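Spore coat polysaccharide biosynthesis protein SpsE (Bacillus subtilis, PDB 1VLI) probably acts as an N-acylneuraminate-9-phosphate synthase-like enzyme in building the polysaccharide of the spore coat. Local coordinates at residues I116-V121 / P135-I140; N158-F163 / N185-I190; D172-W177 / A214-A219. One frame throughout, in Å; residues are numbered along the deposited sequence.

Interaction 1. Residues I116-V121 / P135-I140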
# COMPACT_ATOMS: atom_id res chain seq x y z
N ILE A 116 -14.45 -8.31 4.00
CA ILE A 116 -13.13 -8.89 4.09
C ILE A 116 -12.23 -7.85 4.73
O ILE A 116 -12.00 -6.76 4.17
CB ILE A 116 -12.61 -9.26 2.68
CG1 ILE A 116 -13.49 -10.34 2.03
CG2 ILE A 116 -11.12 -9.67 2.74
CD1 ILE A 116 -13.24 -10.50 0.51
N PHE A 117 -11.69 -8.22 5.89
CA PHE A 117 -10.74 -7.41 6.61
C PHE A 117 -9.40 -7.46 5.90
O PHE A 117 -8.90 -8.53 5.55
CB PHE A 117 -10.57 -7.95 8.03
CG PHE A 117 -9.52 -7.21 8.83
CD1 PHE A 117 -9.87 -6.09 9.60
CD2 PHE A 117 -8.19 -7.62 8.82
CE1 PHE A 117 -8.89 -5.40 10.35
CE2 PHE A 117 -7.21 -6.93 9.55
CZ PHE A 117 -7.57 -5.83 10.32
N LEU A 118 -8.84 -6.26 5.70
CA LEU A 118 -7.50 -6.11 5.13
C LEU A 118 -6.67 -5.11 5.91
O LEU A 118 -7.19 -4.13 6.45
CB LEU A 118 -7.58 -5.65 3.68
CG LEU A 118 -8.20 -6.60 2.66
CD1 LEU A 118 -8.30 -5.83 1.39
CD2 LEU A 118 -7.36 -7.84 2.47
N SER A 119 -5.37 -5.34 5.94
CA SER A 119 -4.45 -4.34 6.47
C SER A 119 -3.16 -4.26 5.62
O SER A 119 -2.99 -5.01 4.65
CB SER A 119 -4.12 -4.66 7.92
OG SER A 119 -3.72 -3.50 8.59
N THR A 120 -2.25 -3.40 6.06
CA THR A 120 -0.99 -3.12 5.36
C THR A 120 0.20 -3.55 6.20
O THR A 120 0.24 -3.31 7.41
CB THR A 120 -0.89 -1.60 5.14
OG1 THR A 120 -2.08 -1.17 4.49
CG2 THR A 120 0.20 -1.24 4.17
N VAL A 121 1.19 -4.16 5.54
CA VAL A 121 2.46 -4.48 6.19
C VAL A 121 3.62 -3.64 5.66
O VAL A 121 3.61 -3.24 4.49
CB VAL A 121 2.78 -5.99 6.16
CG1 VAL A 121 1.66 -6.74 6.82
CG2 VAL A 121 2.97 -6.49 4.77
N PRO A 135 -4.47 -13.76 6.85
CA PRO A 135 -5.00 -12.66 6.04
C PRO A 135 -5.49 -13.15 4.65
O PRO A 135 -5.05 -14.21 4.21
CB PRO A 135 -3.79 -11.71 5.92
CG PRO A 135 -2.63 -12.55 6.04
CD PRO A 135 -3.02 -13.65 7.05
N SER A 136 -6.41 -12.41 4.01
CA SER A 136 -6.84 -12.74 2.63
C SER A 136 -5.92 -12.13 1.54
O SER A 136 -5.99 -12.50 0.37
CB SER A 136 -8.28 -12.27 2.38
OG SER A 136 -9.19 -12.78 3.36
N ALA A 137 -5.06 -11.21 1.94
CA ALA A 137 -4.19 -10.50 1.00
C ALA A 137 -3.34 -9.63 1.86
O ALA A 137 -3.71 -9.33 3.01
CB ALA A 137 -4.98 -9.65 0.01
N PHE A 138 -2.18 -9.28 1.30
CA PHE A 138 -1.25 -8.36 1.90
C PHE A 138 -1.29 -7.11 1.02
O PHE A 138 -1.28 -7.21 -0.20
CB PHE A 138 0.15 -8.95 1.92
CG PHE A 138 0.31 -10.10 2.87
CD1 PHE A 138 0.53 -9.87 4.24
CD2 PHE A 138 0.27 -11.41 2.41
CE1 PHE A 138 0.70 -10.95 5.14
CE2 PHE A 138 0.44 -12.50 3.31
CZ PHE A 138 0.64 -12.27 4.67
N LYS A 139 -1.38 -5.96 1.67
CA LYS A 139 -1.41 -4.68 1.04
C LYS A 139 -0.04 -4.04 1.34
O LYS A 139 0.47 -4.14 2.43
CB LYS A 139 -2.62 -3.86 1.53
CG LYS A 139 -2.63 -2.39 1.02
CD LYS A 139 -3.24 -2.24 -0.37
CE LYS A 139 -3.06 -0.83 -0.95
NZ LYS A 139 -1.66 -0.57 -1.43
N ILE A 140 0.58 -3.44 0.33
CA ILE A 140 1.88 -2.78 0.48
C ILE A 140 1.68 -1.32 0.06
O ILE A 140 1.07 -1.08 -0.96
CB ILE A 140 2.92 -3.46 -0.43
CG1 ILE A 140 2.99 -4.99 -0.21
CG2 ILE A 140 4.28 -2.73 -0.35
CD1 ILE A 140 3.66 -5.42 1.04
O HOH W 1 -6.38 -9.71 5.86
O HOH W 2 -4.60 -7.77 5.02

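Interaction 2. Residues N158-F163 / N185-I190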
# COMPACT_ATOMS: atom_id res chain seq x y z
N ASN A 158 2.42 -16.97 -0.11
CA ASN A 158 1.45 -17.40 -1.11
C ASN A 158 0.02 -16.86 -1.06
O ASN A 158 -0.93 -17.48 -1.53
CB ASN A 158 1.50 -18.91 -1.35
CG ASN A 158 2.12 -19.23 -2.73
OD1 ASN A 158 3.27 -19.69 -2.78
ND2 ASN A 158 1.38 -18.93 -3.84
N ARG A 159 -0.12 -15.66 -0.54
CA ARG A 159 -1.38 -14.98 -0.58
C ARG A 159 -1.34 -13.86 -1.62
O ARG A 159 -0.25 -13.44 -2.07
CB ARG A 159 -1.70 -14.46 0.81
CG ARG A 159 -2.21 -15.56 1.74
CD ARG A 159 -3.57 -16.14 1.28
NE ARG A 159 -3.90 -17.42 1.90
CZ ARG A 159 -3.48 -18.61 1.46
NH1 ARG A 159 -2.69 -18.70 0.38
NH2 ARG A 159 -3.83 -19.72 2.11
N PRO A 160 -2.51 -13.41 -2.03
CA PRO A 160 -2.59 -12.27 -2.92
C PRO A 160 -1.81 -11.06 -2.40
O PRO A 160 -1.67 -10.84 -1.20
CB PRO A 160 -4.09 -11.99 -2.96
CG PRO A 160 -4.68 -13.34 -2.80
CD PRO A 160 -3.84 -13.98 -1.75
N MSE A 161 -1.31 -10.27 -3.34
CA MSE A 161 -0.55 -9.09 -3.00
C MSE A 161 -1.03 -7.90 -3.75
O MSE A 161 -1.25 -7.99 -4.97
CB MSE A 161 0.87 -9.39 -3.24
CG MSE A 161 1.37 -10.20 -2.07
SE MSE A 161 3.16 -10.55 -2.03
CE MSE A 161 3.96 -8.73 -1.84
N ILE A 162 -1.29 -6.82 -3.03
CA ILE A 162 -1.75 -5.58 -3.65
C ILE A 162 -0.72 -4.53 -3.38
O ILE A 162 -0.43 -4.26 -2.21
CB ILE A 162 -3.07 -5.12 -3.03
CG1 ILE A 162 -4.10 -6.25 -3.04
CG2 ILE A 162 -3.61 -3.88 -3.76
CD1 ILE A 162 -5.31 -5.95 -2.18
N PHE A 163 -0.12 -3.96 -4.43
CA PHE A 163 0.87 -2.92 -4.17
C PHE A 163 0.55 -1.59 -4.85
O PHE A 163 -0.04 -1.56 -5.92
CB PHE A 163 2.31 -3.39 -4.32
CG PHE A 163 2.76 -3.60 -5.74
CD1 PHE A 163 3.25 -2.51 -6.52
CD2 PHE A 163 2.77 -4.87 -6.30
CE1 PHE A 163 3.73 -2.72 -7.78
CE2 PHE A 163 3.23 -5.08 -7.61
CZ PHE A 163 3.72 -4.00 -8.34
N ASN A 185 4.83 -16.60 -6.66
CA ASN A 185 3.52 -16.03 -6.42
C ASN A 185 3.07 -15.17 -7.60
O ASN A 185 3.69 -14.16 -7.91
CB ASN A 185 3.56 -15.20 -5.12
CG ASN A 185 2.18 -14.82 -4.63
OD1 ASN A 185 1.23 -14.82 -5.38
ND2 ASN A 185 2.07 -14.50 -3.34
N ASN A 186 1.98 -15.56 -8.27
CA ASN A 186 1.47 -14.79 -9.39
C ASN A 186 0.11 -14.15 -9.18
O ASN A 186 -0.53 -13.77 -10.15
CB ASN A 186 1.55 -15.58 -10.74
CG ASN A 186 0.70 -16.84 -10.74
N GLN A 187 -0.30 -13.96 -7.92
CA GLN A 187 -1.58 -13.30 -7.56
C GLN A 187 -1.33 -11.86 -7.15
O GLN A 187 -1.35 -11.52 -5.95
CB GLN A 187 -2.26 -14.05 -6.40
CG GLN A 187 -2.13 -15.56 -6.49
CD GLN A 187 -2.29 -16.24 -5.13
OE1 GLN A 187 -3.41 -16.51 -4.73
NE2 GLN A 187 -1.15 -16.52 -4.43
N ILE A 188 -1.08 -11.01 -8.15
CA ILE A 188 -0.59 -9.64 -7.93
C ILE A 188 -1.60 -8.64 -8.46
O ILE A 188 -2.17 -8.86 -9.52
CB ILE A 188 0.74 -9.46 -8.65
CG1 ILE A 188 1.75 -10.46 -8.12
CG2 ILE A 188 1.26 -8.03 -8.53
CD1 ILE A 188 3.00 -10.56 -9.00
N ALA A 189 -1.84 -7.57 -7.70
CA ALA A 189 -2.68 -6.43 -8.13
C ALA A 189 -1.84 -5.17 -7.92
O ALA A 189 -1.16 -5.05 -6.89
CB ALA A 189 -3.98 -6.34 -7.35
N ILE A 190 -1.91 -4.25 -8.87
CA ILE A 190 -1.06 -3.05 -8.87
C ILE A 190 -2.00 -1.86 -8.83
O ILE A 190 -2.83 -1.73 -9.71
CB ILE A 190 -0.22 -3.01 -10.18
CG1 ILE A 190 0.62 -4.29 -10.33
CG2 ILE A 190 0.67 -1.75 -10.23
CD1 ILE A 190 1.57 -4.30 -11.51

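Interaction 3. Residues D172-W177 / A214-A219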
# COMPACT_ATOMS: atom_id res chain seq x y z
N ASP A 172 10.17 0.88 -11.48
CA ASP A 172 9.88 0.49 -10.07
C ASP A 172 8.73 -0.51 -10.02
O ASP A 172 8.73 -1.48 -9.21
CB ASP A 172 9.51 1.71 -9.22
CG ASP A 172 10.45 2.90 -9.43
OD1 ASP A 172 11.67 2.71 -9.33
OD2 ASP A 172 10.05 4.05 -9.71
N VAL A 173 7.73 -0.27 -10.87
CA VAL A 173 6.55 -1.11 -10.90
C VAL A 173 6.99 -2.50 -11.38
O VAL A 173 6.68 -3.54 -10.77
CB VAL A 173 5.47 -0.48 -11.75
CG1 VAL A 173 4.31 -1.36 -11.90
CG2 VAL A 173 5.00 0.79 -11.12
N HIS A 174 7.83 -2.49 -12.41
CA HIS A 174 8.36 -3.71 -12.98
C HIS A 174 9.20 -4.54 -12.03
O HIS A 174 9.07 -5.76 -11.98
CB HIS A 174 9.16 -3.39 -14.23
CG HIS A 174 9.72 -4.59 -14.90
ND1 HIS A 174 8.94 -5.47 -15.62
CD2 HIS A 174 10.99 -5.04 -15.01
CE1 HIS A 174 9.70 -6.42 -16.13
NE2 HIS A 174 10.95 -6.18 -15.78
N GLU A 175 10.06 -3.86 -11.26
CA GLU A 175 11.01 -4.51 -10.38
C GLU A 175 10.27 -5.13 -9.20
O GLU A 175 10.63 -6.21 -8.73
CB GLU A 175 12.07 -3.52 -9.90
CG GLU A 175 13.21 -4.17 -9.13
CD GLU A 175 14.41 -3.25 -8.91
OE1 GLU A 175 14.23 -2.03 -9.07
OE2 GLU A 175 15.52 -3.75 -8.60
N ALA A 176 9.26 -4.42 -8.72
CA ALA A 176 8.41 -4.91 -7.64
C ALA A 176 7.64 -6.14 -8.10
O ALA A 176 7.53 -7.15 -7.36
CB ALA A 176 7.46 -3.83 -7.19
N TRP A 177 7.15 -6.06 -9.34
CA TRP A 177 6.40 -7.14 -9.96
C TRP A 177 7.23 -8.42 -10.13
O TRP A 177 6.84 -9.50 -9.62
CB TRP A 177 5.84 -6.69 -11.30
CG TRP A 177 5.04 -7.74 -12.05
CD1 TRP A 177 3.71 -8.10 -11.85
CD2 TRP A 177 5.51 -8.55 -13.12
NE1 TRP A 177 3.35 -9.10 -12.72
CE2 TRP A 177 4.43 -9.39 -13.52
CE3 TRP A 177 6.73 -8.66 -13.79
CZ2 TRP A 177 4.55 -10.31 -14.55
CZ3 TRP A 177 6.86 -9.58 -14.80
CH2 TRP A 177 5.77 -10.40 -15.19
N ALA A 214 -1.84 -2.98 -20.11
CA ALA A 214 -1.16 -3.52 -21.26
C ALA A 214 0.26 -3.88 -20.89
O ALA A 214 0.74 -4.94 -21.26
CB ALA A 214 -1.22 -2.53 -22.44
N ALA A 215 0.92 -3.04 -20.10
CA ALA A 215 2.33 -3.29 -19.72
C ALA A 215 2.55 -4.54 -18.86
O ALA A 215 3.60 -5.17 -18.98
CB ALA A 215 3.00 -2.04 -19.06
N PHE A 216 1.57 -4.87 -18.01
CA PHE A 216 1.60 -6.04 -17.12
C PHE A 216 0.33 -6.88 -17.29
O PHE A 216 -0.51 -6.92 -16.38
CB PHE A 216 1.71 -5.60 -15.65
CG PHE A 216 2.92 -4.75 -15.38
CD1 PHE A 216 4.17 -5.34 -15.18
CD2 PHE A 216 2.82 -3.36 -15.37
CE1 PHE A 216 5.31 -4.56 -14.97
CE2 PHE A 216 3.96 -2.57 -15.16
CZ PHE A 216 5.20 -3.17 -14.98
N PRO A 217 0.19 -7.58 -18.41
CA PRO A 217 -1.09 -8.16 -18.74
C PRO A 217 -1.43 -9.36 -17.86
O PRO A 217 -2.55 -9.85 -17.92
CB PRO A 217 -0.92 -8.56 -20.23
CG PRO A 217 0.49 -8.93 -20.33
CD PRO A 217 1.22 -7.96 -19.38
N GLU A 218 -0.51 -9.81 -17.02
CA GLU A 218 -0.86 -10.83 -16.02
C GLU A 218 -1.16 -10.27 -14.62
O GLU A 218 -1.47 -11.02 -13.69
CB GLU A 218 0.22 -11.91 -15.92
CG GLU A 218 0.15 -12.98 -16.99
CD GLU A 218 1.40 -13.84 -17.01
OE1 GLU A 218 1.49 -14.81 -16.21
OE2 GLU A 218 2.32 -13.52 -17.81
N ALA A 219 -1.01 -8.95 -14.45
CA ALA A 219 -1.36 -8.30 -13.20
C ALA A 219 -2.80 -7.83 -13.35
O ALA A 219 -3.28 -7.66 -14.50
CB ALA A 219 -0.45 -7.15 -12.93

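Interaction 1. Residues I116-V121 / P135-I140
Thr120 lies alongside Lys139, the two side chains pointing the same way. Thr120 CG2 rests 3.4 Å from Lys139 O, while OG1 lies beside Lys139 CG. A chi1 of -53° puts CG2 anti to the backbone N of Thr120, which brings this methyl against Lys139 O. The same oxygen takes the direct hydrogen bond of the contact, from Val121 N to Lys139 O at 3.2 Å. It comes in almost along the C=O direction. Thr120 and Lys139 thus form a single beta bridge, with their CA atoms 4.6 Å apart. Toward the start of the segments the backbones part, and Leu118 CA is 6.9 Å from Ala137 CA. Two waters bridge this wider gap. One donates to Phe117 O and accepts from Ser136 N, and the other accepts from Ser119 N and donates to Ala137 O. Leu118 CD2 still reaches Ala137 CB, at 3.9 Å. At the other end Val121 CG2 meets Ile140 CD1. The Lys139 chain bends at chi2 and chi4, so that NZ turns back to Ile140 O at 2.8 Å, above the carbonyl plane. NZ also bonds Ser164 OG, and the lysine side chain is about 8 Å from the bound zinc ion. The contact joins the third and fourth strands of a TIM barrel, in part through water. Strand 60-63 flanks 116-118 on its other side, strand 161-164 flanks 138-140, and helices 124-131 and 148-155 pack on Phe138.

Interaction 2. Residues N158-F163 / N185-I190
Gln187 reaches across to Asn158 and Pro160, just ahead of two neighbouring parallel strands of the TIM barrel. Strands 161-164 and 188-193 are the two ends of a beta-alpha-beta crossover through helix 170-181. The Gln187 side chain starts with CB, which lies 3.9 Å from Pro160 CA. Beyond CG it runs extended, and CD passes near Asn158 O. OE1 settles by the Pro160 ring, near CG and CD. NE2 donates to Asn158 O at 3.1 Å, from above the carbonyl plane and with the oxygen in the plane of its own amide. Arg159 NH1 reaches Asn158 O from the opposite face, so two donors grip this oxygen. NE2 also donates to Asn185 OD1, which takes the backbone N of Gln187 as well. The bond to Gln187 N makes an Asx turn, and the two bonds together hold the Asn185 amide in place. Its other end can then give a nearly straight bond, Asn185 ND2 to Arg159 O at 2.8 Å. ND2 also bonds Ala155 O. From here the strands pair in regular parallel fashion. Met161, here a selenomethionine, donates from its N to Gln187 O at 2.9 Å. Ala189 N returns a bond to Met161 O, and Phe163 N donates to Ala189 O. Ile162 and Ala189 lie on one face of the sheet. Met161, Phe163, Ile188 and Ile190 lie on the other, where helix 170-181 packs on Ile188. Phe163 CG sits between its backbone N and carbonyl carbon, chi1 74°, and this swings the ring across to strand 188-193. There Phe163 CE2 meets Ile188 CG2, and Phe163 CZ lies 3.7 Å from Ile190 CG1.

Interaction 3. Residues D172-W177 / A214-A219
Phe216 points its ring at helix 170-181, where Val173, His174 and Trp177 receive it. The contact lies in the outer layer of the TIM barrel, between that helix and the turn linking helix 208-215 to strand 220-225. Phe216 is the first residue past helix 208-215. Its chi1 of -58° sets CG anti to the carbonyl carbon, and the ring reaches out to the helix. Phe216 CE2 presses on Val173 CG1 at 3.5 Å. Phe216 CE1 meets His174 CA at 3.7 Å and lies at the edge of the imidazole, near its plane. Phe216 CD1 sits over one face of the Trp177 indole, in an edge-to-face stack with planes 52° apart. An alanine here would remove the ring and is likely to open a gap between the turn and the helix, beside Val173, with the Trp177 indole losing its edge-to-face partner. Pro217 and Glu218 form the middle of a type I turn, and Glu218 OE1 makes a salt bridge to Arg181. The turn is closed by Ala219 N bonding Phe216 O at 2.8 Å. Ala219 then faces the helix again, with its CB 4.3 Å from Trp177 NE1.

In the fold
All three contacts belong to one TIM barrel. Interactions 1 and 2 lie in its parallel sheet and share a border, for strands 138-140 and 161-164 are neighbours. Ile140 N probably bonds Ile162 O there. Interaction 1 is nearest the centre of the chain, lies closer to the zinc ion than interaction 2, and relies partly on water. Interaction 2 is the regular strand pairing, with hydrogen bonds from the Asn185 and Gln187 side-chain amides at its more exposed end. Interaction 3 lies farthest out and has no hydrogen bond across it. Its contact is apolar and aromatic, with Phe216 buried and Trp177 partly exposed. It packs directly on interaction 2: Trp177 meets Ile188, and Ala219 meets Ile190. Interaction 1 does not touch it.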